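PDB 5U22: N2152 from Neocallimastix frontalis, which probably hydrolyses glycosidic bonds of rare arabinosyl substrates, as a family 39 glycoside hydrolase of a rumen anaerobic fungus. Local coordinates for residues Ser23-Asp28 and Val317-Pro322; Ser261-Gly266 and Asn325-Asp330. All blocks are in the same frame, centred on the assembly; numbering follows the deposited sequence.

Contact 1 (Ser23-Asp28 and Val317-Pro322)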
ATOM      1  N   SER A  23     -24.950  -5.998  -5.249  1.00 17.26           N
ATOM      2  CA  SER A  23     -23.780  -6.151  -4.397  1.00 16.26           C
ATOM      3  C   SER A  23     -23.940  -5.210  -3.212  1.00 20.78           C
ATOM      4  O   SER A  23     -24.087  -3.997  -3.401  1.00 17.31           O
ATOM      5  CB  SER A  23     -22.490  -5.839  -5.162  1.00 15.73           C
ATOM      6  OG  SER A  23     -22.253  -6.804  -6.171  1.00 19.76           O
ATOM      7  N   GLN A  24     -23.917  -5.762  -2.000  1.00 14.65           N
ATOM      8  CA  GLN A  24     -24.160  -4.979  -0.793  1.00 16.45           C
ATOM      9  C   GLN A  24     -22.872  -4.761  -0.015  1.00 17.38           C
ATOM     10  O   GLN A  24     -22.119  -5.709   0.230  1.00 16.48           O
ATOM     11  CB  GLN A  24     -25.187  -5.661   0.115  1.00 15.51           C
ATOM     12  CG  GLN A  24     -26.556  -5.848  -0.508  1.00 16.25           C
ATOM     13  CD  GLN A  24     -27.638  -6.013   0.546  1.00 18.94           C
ATOM     14  OE1 GLN A  24     -27.710  -5.240   1.507  1.00 18.01           O
ATOM     15  NE2 GLN A  24     -28.471  -7.030   0.383  1.00 20.71           N
ATOM     16  N   LEU A  25     -22.655  -3.522   0.417  1.00 16.23           N
ATOM     17  CA  LEU A  25     -21.589  -3.163   1.343  1.00 16.56           C
ATOM     18  C   LEU A  25     -22.207  -2.411   2.511  1.00 18.39           C
ATOM     19  O   LEU A  25     -23.019  -1.500   2.307  1.00 16.59           O
ATOM     20  CB  LEU A  25     -20.531  -2.290   0.668  1.00 19.67           C
ATOM     21  CG  LEU A  25     -19.852  -2.900  -0.557  1.00 15.81           C
ATOM     22  CD1 LEU A  25     -20.155  -2.063  -1.779  1.00 21.31           C
ATOM     23  CD2 LEU A  25     -18.349  -2.992  -0.332  1.00 16.91           C
ATOM     24  N   THR A  26     -21.830  -2.785   3.729  1.00 19.45           N
ATOM     25  CA  THR A  26     -22.407  -2.181   4.923  1.00 16.94           C
ATOM     26  C   THR A  26     -21.309  -1.505   5.729  1.00 15.33           C
ATOM     27  O   THR A  26     -20.312  -2.139   6.094  1.00 17.47           O
ATOM     28  CB  THR A  26     -23.152  -3.222   5.753  1.00 14.68           C
ATOM     29  OG1 THR A  26     -24.198  -3.769   4.946  1.00 18.40           O
ATOM     30  CG2 THR A  26     -23.767  -2.570   7.002  1.00 19.06           C
ATOM     31  N   VAL A  27     -21.495  -0.214   5.981  1.00 17.21           N
ATOM     32  CA  VAL A  27     -20.573   0.617   6.741  1.00 15.60           C
ATOM     33  C   VAL A  27     -21.179   0.793   8.125  1.00 16.84           C
ATOM     34  O   VAL A  27     -22.323   1.240   8.246  1.00 16.05           O
ATOM     35  CB  VAL A  27     -20.371   1.977   6.055  1.00 12.74           C
ATOM     36  CG1 VAL A  27     -19.542   2.919   6.922  1.00 15.77           C
ATOM     37  CG2 VAL A  27     -19.743   1.798   4.677  1.00 17.64           C
ATOM     38  N   ASP A  28     -20.436   0.426   9.167  1.00 16.46           N
ATOM     39  CA  ASP A  28     -20.876   0.645  10.543  1.00 20.38           C
ATOM     40  C   ASP A  28     -20.072   1.811  11.106  1.00 16.49           C
ATOM     41  O   ASP A  28     -18.927   1.637  11.530  1.00 15.53           O
ATOM     42  CB  ASP A  28     -20.702  -0.607  11.404  1.00 21.33           C
ATOM     43  CG  ASP A  28     -21.272  -0.429  12.808  1.00 21.10           C
ATOM     44  OD1 ASP A  28     -21.506   0.730  13.232  1.00 18.78           O
ATOM     45  OD2 ASP A  28     -21.486  -1.446  13.490  1.00 22.12           O
ATOM     46  N   VAL A 317     -13.581   3.084   9.725  1.00 15.23           N
ATOM     47  CA  VAL A 317     -14.636   2.282  10.328  1.00 12.70           C
ATOM     48  C   VAL A 317     -14.891   1.050   9.472  1.00 15.25           C
ATOM     49  O   VAL A 317     -14.516   0.983   8.299  1.00 13.80           O
ATOM     50  CB  VAL A 317     -15.941   3.077  10.517  1.00 13.07           C
ATOM     51  CG1 VAL A 317     -15.719   4.218  11.487  1.00 15.93           C
ATOM     52  CG2 VAL A 317     -16.439   3.630   9.183  1.00 15.11           C
ATOM     53  N   SER A 318     -15.578   0.081  10.074  1.00 17.57           N
ATOM     54  CA  SER A 318     -15.715  -1.233   9.461  1.00 16.43           C
ATOM     55  C   SER A 318     -16.627  -1.200   8.244  1.00 15.33           C
ATOM     56  O   SER A 318     -17.682  -0.558   8.237  1.00 18.60           O
ATOM     57  CB  SER A 318     -16.240  -2.239  10.479  1.00 17.75           C
ATOM     58  OG  SER A 318     -15.237  -2.515  11.454  1.00 21.31           O
ATOM     59  N   VAL A 319     -16.196  -1.897   7.204  1.00 16.39           N
ATOM     60  CA  VAL A 319     -16.965  -2.097   5.986  1.00 15.45           C
ATOM     61  C   VAL A 319     -17.178  -3.591   5.843  1.00 18.12           C
ATOM     62  O   VAL A 319     -16.210  -4.361   5.893  1.00 15.08           O
ATOM     63  CB  VAL A 319     -16.231  -1.548   4.746  1.00 16.04           C
ATOM     64  CG1 VAL A 319     -16.993  -1.928   3.471  1.00 14.68           C
ATOM     65  CG2 VAL A 319     -16.054  -0.027   4.844  1.00 15.57           C
ATOM     66  N   SER A 320     -18.430  -4.003   5.659  1.00 15.69           N
ATOM     67  CA  SER A 320     -18.701  -5.413   5.428  1.00 14.48           C
ATOM     68  C   SER A 320     -19.035  -5.611   3.959  1.00 13.92           C
ATOM     69  O   SER A 320     -20.086  -5.130   3.498  1.00 17.48           O
ATOM     70  CB  SER A 320     -19.844  -5.907   6.311  1.00 17.48           C
ATOM     71  OG  SER A 320     -20.196  -7.239   5.967  1.00 23.09           O
ATOM     72  N   PRO A 321     -18.188  -6.288   3.193  1.00 14.14           N
ATOM     73  CA  PRO A 321     -18.387  -6.379   1.747  1.00 13.36           C
ATOM     74  C   PRO A 321     -19.006  -7.714   1.372  1.00 16.33           C
ATOM     75  O   PRO A 321     -19.254  -8.556   2.247  1.00 14.90           O
ATOM     76  CB  PRO A 321     -16.956  -6.263   1.214  1.00 15.25           C
ATOM     77  CG  PRO A 321     -16.166  -7.029   2.248  1.00 13.27           C
ATOM     78  CD  PRO A 321     -16.867  -6.815   3.587  1.00 13.87           C
ATOM     79  N   PRO A 322     -19.283  -7.949   0.086  1.00 15.46           N
ATOM     80  CA  PRO A 322     -19.866  -9.256  -0.291  1.00 13.55           C
ATOM     81  C   PRO A 322     -19.032 -10.452   0.144  1.00 17.24           C
ATOM     82  O   PRO A 322     -19.585 -11.412   0.704  1.00 17.92           O
ATOM     83  CB  PRO A 322     -19.986  -9.139  -1.814  1.00 15.39           C
ATOM     84  CG  PRO A 322     -20.253  -7.681  -2.033  1.00 15.54           C
ATOM     85  CD  PRO A 322     -19.350  -6.986  -1.032  1.00 13.56           C
TER

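Contact 2 (Ser261-Gly266 and Asn325-Asp330)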
ATOM      1  N   SER A 261      -7.964  -1.367  -6.981  1.00 15.95           N
ATOM      2  CA  SER A 261      -7.260  -0.793  -5.836  1.00 16.17           C
ATOM      3  C   SER A 261      -8.163  -0.674  -4.621  1.00 18.56           C
ATOM      4  O   SER A 261      -7.705  -0.841  -3.483  1.00 14.55           O
ATOM      5  CB  SER A 261      -6.690   0.574  -6.215  1.00 15.07           C
ATOM      6  OG  SER A 261      -5.852   0.465  -7.358  1.00 17.33           O
ATOM      7  N   ALA A 262      -9.451  -0.378  -4.838  1.00 15.46           N
ATOM      8  CA  ALA A 262     -10.373  -0.244  -3.713  1.00 13.25           C
ATOM      9  C   ALA A 262     -10.347  -1.469  -2.809  1.00 15.44           C
ATOM     10  O   ALA A 262     -10.513  -1.350  -1.592  1.00 15.52           O
ATOM     11  CB  ALA A 262     -11.794  -0.017  -4.225  1.00 16.71           C
ATOM     12  N   ARG A 263     -10.150  -2.653  -3.384  1.00 13.83           N
ATOM     13  CA  ARG A 263     -10.196  -3.874  -2.587  1.00 14.27           C
ATOM     14  C   ARG A 263      -8.955  -4.023  -1.723  1.00 15.66           C
ATOM     15  O   ARG A 263      -9.045  -4.456  -0.569  1.00 15.54           O
ATOM     16  CB  ARG A 263     -10.353  -5.087  -3.500  1.00 15.06           C
ATOM     17  CG  ARG A 263     -11.515  -4.991  -4.472  1.00 16.42           C
ATOM     18  CD  ARG A 263     -11.372  -6.054  -5.589  1.00 16.12           C
ATOM     19  NE  ARG A 263     -10.116  -5.936  -6.337  1.00 18.40           N
ATOM     20  CZ  ARG A 263      -9.726  -6.805  -7.260  1.00 18.85           C
ATOM     21  NH1 ARG A 263     -10.503  -7.849  -7.546  1.00 15.28           N
ATOM     22  NH2 ARG A 263      -8.563  -6.633  -7.898  1.00 14.78           N
ATOM     23  N   PHE A 264      -7.782  -3.687  -2.265  1.00 17.10           N
ATOM     24  CA  PHE A 264      -6.563  -3.721  -1.460  1.00 14.61           C
ATOM     25  C   PHE A 264      -6.637  -2.700  -0.336  1.00 15.21           C
ATOM     26  O   PHE A 264      -6.291  -2.985   0.819  1.00 14.13           O
ATOM     27  CB  PHE A 264      -5.344  -3.438  -2.337  1.00 12.69           C
ATOM     28  CG  PHE A 264      -4.989  -4.558  -3.292  1.00 13.70           C
ATOM     29  CD1 PHE A 264      -4.224  -5.632  -2.865  1.00 16.62           C
ATOM     30  CD2 PHE A 264      -5.410  -4.526  -4.612  1.00 15.87           C
ATOM     31  CE1 PHE A 264      -3.886  -6.658  -3.727  1.00 17.00           C
ATOM     32  CE2 PHE A 264      -5.077  -5.557  -5.494  1.00 18.81           C
ATOM     33  CZ  PHE A 264      -4.314  -6.626  -5.051  1.00 14.34           C
ATOM     34  N   ILE A 265      -7.085  -1.493  -0.666  1.00 15.43           N
ATOM     35  CA  ILE A 265      -7.242  -0.459   0.345  1.00 18.28           C
ATOM     36  C   ILE A 265      -8.186  -0.932   1.444  1.00 14.06           C
ATOM     37  O   ILE A 265      -7.863  -0.866   2.636  1.00 15.89           O
ATOM     38  CB  ILE A 265      -7.732   0.845  -0.307  1.00 13.43           C
ATOM     39  CG1 ILE A 265      -6.618   1.472  -1.152  1.00 11.50           C
ATOM     40  CG2 ILE A 265      -8.250   1.810   0.749  1.00 14.97           C
ATOM     41  CD1 ILE A 265      -7.099   2.555  -2.111  1.00 12.85           C
ATOM     42  N   GLY A 266      -9.365  -1.424   1.062  1.00 16.59           N
ATOM     43  CA  GLY A 266     -10.315  -1.875   2.065  1.00 13.79           C
ATOM     44  C   GLY A 266      -9.752  -2.960   2.964  1.00 17.54           C
ATOM     45  O   GLY A 266      -9.894  -2.902   4.190  1.00 14.48           O
ATOM     46  N   ASN A 325     -12.781 -12.543   0.885  1.00 12.88           N
ATOM     47  CA  ASN A 325     -11.892 -13.647   0.521  1.00 15.58           C
ATOM     48  C   ASN A 325     -12.092 -14.071  -0.922  1.00 18.10           C
ATOM     49  O   ASN A 325     -12.132 -15.264  -1.232  1.00 18.35           O
ATOM     50  CB  ASN A 325     -12.113 -14.823   1.463  1.00 17.17           C
ATOM     51  CG  ASN A 325     -11.881 -14.445   2.905  1.00 16.88           C
ATOM     52  OD1 ASN A 325     -10.777 -14.059   3.279  1.00 17.70           O
ATOM     53  ND2 ASN A 325     -12.932 -14.524   3.721  1.00 20.70           N
ATOM     54  N   SER A 326     -12.209 -13.100  -1.821  1.00 18.18           N
ATOM     55  CA  SER A 326     -12.540 -13.326  -3.222  1.00 14.48           C
ATOM     56  C   SER A 326     -12.140 -12.078  -3.997  1.00 15.43           C
ATOM     57  O   SER A 326     -11.579 -11.138  -3.431  1.00 17.47           O
ATOM     58  CB  SER A 326     -14.033 -13.599  -3.399  1.00 18.79           C
ATOM     59  OG  SER A 326     -14.742 -12.374  -3.295  1.00 18.13           O
ATOM     60  N   LYS A 327     -12.462 -12.052  -5.289  1.00 15.21           N
ATOM     61  CA  LYS A 327     -12.173 -10.878  -6.106  1.00 16.09           C
ATOM     62  C   LYS A 327     -13.185  -9.751  -5.925  1.00 16.62           C
ATOM     63  O   LYS A 327     -12.993  -8.686  -6.518  1.00 15.77           O
ATOM     64  CB  LYS A 327     -12.114 -11.273  -7.583  1.00 16.00           C
ATOM     65  CG  LYS A 327     -11.014 -12.280  -7.887  1.00 19.21           C
ATOM     66  CD  LYS A 327     -10.937 -12.607  -9.366  1.00 20.35           C
ATOM     67  CE  LYS A 327      -9.623 -13.305  -9.688  1.00 24.39           C
ATOM     68  NZ  LYS A 327      -9.479 -14.573  -8.920  1.00 23.55           N
ATOM     69  N   LEU A 328     -14.232  -9.937  -5.116  1.00 14.50           N
ATOM     70  CA  LEU A 328     -15.378  -9.042  -5.201  1.00 13.57           C
ATOM     71  C   LEU A 328     -15.098  -7.683  -4.566  1.00 16.94           C
ATOM     72  O   LEU A 328     -14.220  -7.523  -3.710  1.00 14.85           O
ATOM     73  CB  LEU A 328     -16.618  -9.660  -4.550  1.00 12.94           C
ATOM     74  CG  LEU A 328     -17.073 -10.966  -5.220  1.00 16.44           C
ATOM     75  CD1 LEU A 328     -18.329 -11.516  -4.563  1.00 16.61           C
ATOM     76  CD2 LEU A 328     -17.274 -10.752  -6.703  1.00 14.68           C
ATOM     77  N   ILE A 329     -15.873  -6.700  -5.039  1.00 12.50           N
ATOM     78  CA  ILE A 329     -15.918  -5.307  -4.600  1.00 13.58           C
ATOM     79  C   ILE A 329     -15.743  -5.152  -3.090  1.00 15.31           C
ATOM     80  O   ILE A 329     -16.308  -5.910  -2.297  1.00 12.73           O
ATOM     81  CB  ILE A 329     -17.236  -4.668  -5.078  1.00 11.58           C
ATOM     82  CG1 ILE A 329     -17.327  -3.187  -4.683  1.00 11.68           C
ATOM     83  CG2 ILE A 329     -18.453  -5.472  -4.556  1.00 15.47           C
ATOM     84  CD1 ILE A 329     -18.356  -2.464  -5.497  1.00 15.89           C
ATOM     85  N   ASP A 330     -14.952  -4.162  -2.690  1.00 12.31           N
ATOM     86  CA  ASP A 330     -14.624  -3.932  -1.288  1.00 12.81           C
ATOM     87  C   ASP A 330     -14.257  -2.459  -1.158  1.00 16.65           C
ATOM     88  O   ASP A 330     -14.196  -1.737  -2.155  1.00 13.83           O
ATOM     89  CB  ASP A 330     -13.485  -4.857  -0.856  1.00 14.94           C
ATOM     90  CG  ASP A 330     -13.440  -5.099   0.635  1.00 21.25           C
ATOM     91  OD1 ASP A 330     -14.045  -4.330   1.416  1.00 17.91           O
ATOM     92  OD2 ASP A 330     -12.780  -6.079   1.026  1.00 14.77           O
TER

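Contact 1 (Ser23-Asp28 and Val317-Pro322)
Thr26 and Ser320 form a hydrogen-bonded pair, gripped by two backbone bonds, of an antiparallel ladder in the beta-sandwich domain, where strand 23-28 lies against the end of strand 315-320. The two strand directions differ by 161° and their axes approach to 4.6 Å. Ser320 N reaches Thr26 O at 2.7 Å, and Thr26 N returns a bond to Ser320 O at 2.9 Å. Both donors are tilted somewhat from the carbonyl planes. Each of these oxygens also takes a CA-H contact, Ser320 O from Leu25 and Thr26 O from Val319.

Val27 and Val319 make the adjoining non-hydrogen-bonded pair, with Val27 CG2 4.1 Å from Val319 CG2. With Val27 CG1 anti to the backbone N (chi1 173°), that branch meets Val317 CG2 at 3.9 Å, the two side chains crossing at about a right angle, while CG2 faces Val319. Ala333 of strand 330-336 packs against all three valines. Leu25 prolongs this apolar row: its CD2 touches Pro321 CB at 3.9 Å, again nearly perpendicular.

Past Ser320 the ladder ends at two prolines, which have no N-H to give. Pro322 instead brings CD and CG against the other strand, CD 3.3 Å from Gln24 O and near Leu25 CG. A glycine here, without CG and CD, would probably open a gap beside Gln24 O and Leu25 CG and let the chain turn more freely after the strand.

On its other edge strand 23-28 pairs in parallel with strand 353-359, whose Asn357 ND2 hydrogen-bonds both Gln24 OE1 and Thr26 OG1. Farther along, Asp28 OD1 accepts from Asn360 ND2, while Ser23, at the opposite end of its strand, brings CB to 4.3 Å from Pro322 CG.

Contact 2 (Ser261-Gly266 and Asn325-Asp330)
Arg263 and Asp330 bring their CA atoms within 4.6 Å where helix 258-270 meets the non-regular segment 325-330, which leads into strand 330-336. Asp330 CB lies 3.8 Å from Arg263 CA, and Ala262 CB approaches Asp330 O at 3.6 Å. The Arg263 side chain then runs along the loop. CD passes Leu328 O, and the bend at chi3 (-58°) then turns the guanidinium so that its edge meets Lys327 O. NH1 donates to Lys327 O at 2.8 Å, with an N-H...O angle of 161° and the acceptor in the guanidinium plane. The second terminal nitrogen, NH2, forms a salt bridge with Asp249 and a hydrogen bond with Ser260 OG. Within the loop, Leu328 N bonds Ser326 OG at 3.1 Å, an ST turn beside the accepting carbonyl. The Asp330 carboxylate has its salt bridges with Arg270 and Arg267, farther along the same helix, while Lys327 NZ turns to Asp219. Arginine and aspartate thus meet here through their aliphatic parts, each charge matched by another residue; between 261-266 and 325-330 the one hydrogen bond runs from a side chain to a backbone oxygen, while the loop's charged links to this helix lie farther along it.

Overall arrangement
From the N terminus, strand 23-28 enters the sandwich and is paired much later in the chain by strand 315-320; contact 1 closes a loop of 288 intervening residues that includes the whole parallel barrel sheet, from strand 66-70 to strand 275-278. Contact 2 starts within that loop, on helix 258-270, and closes beyond it on segment 325-330, 58 residues being spanned. The two closures therefore cross. Their centres lie 11 Å apart, and they touch: Pro321 CB is 3.5 Å from Asp330 OD1, and Leu25 CD2 packs on Asp330 CA. Together they fasten the N-terminal strand and the connection to strand 330-336 onto a barrel helix, joining sandwich to TIM barrel.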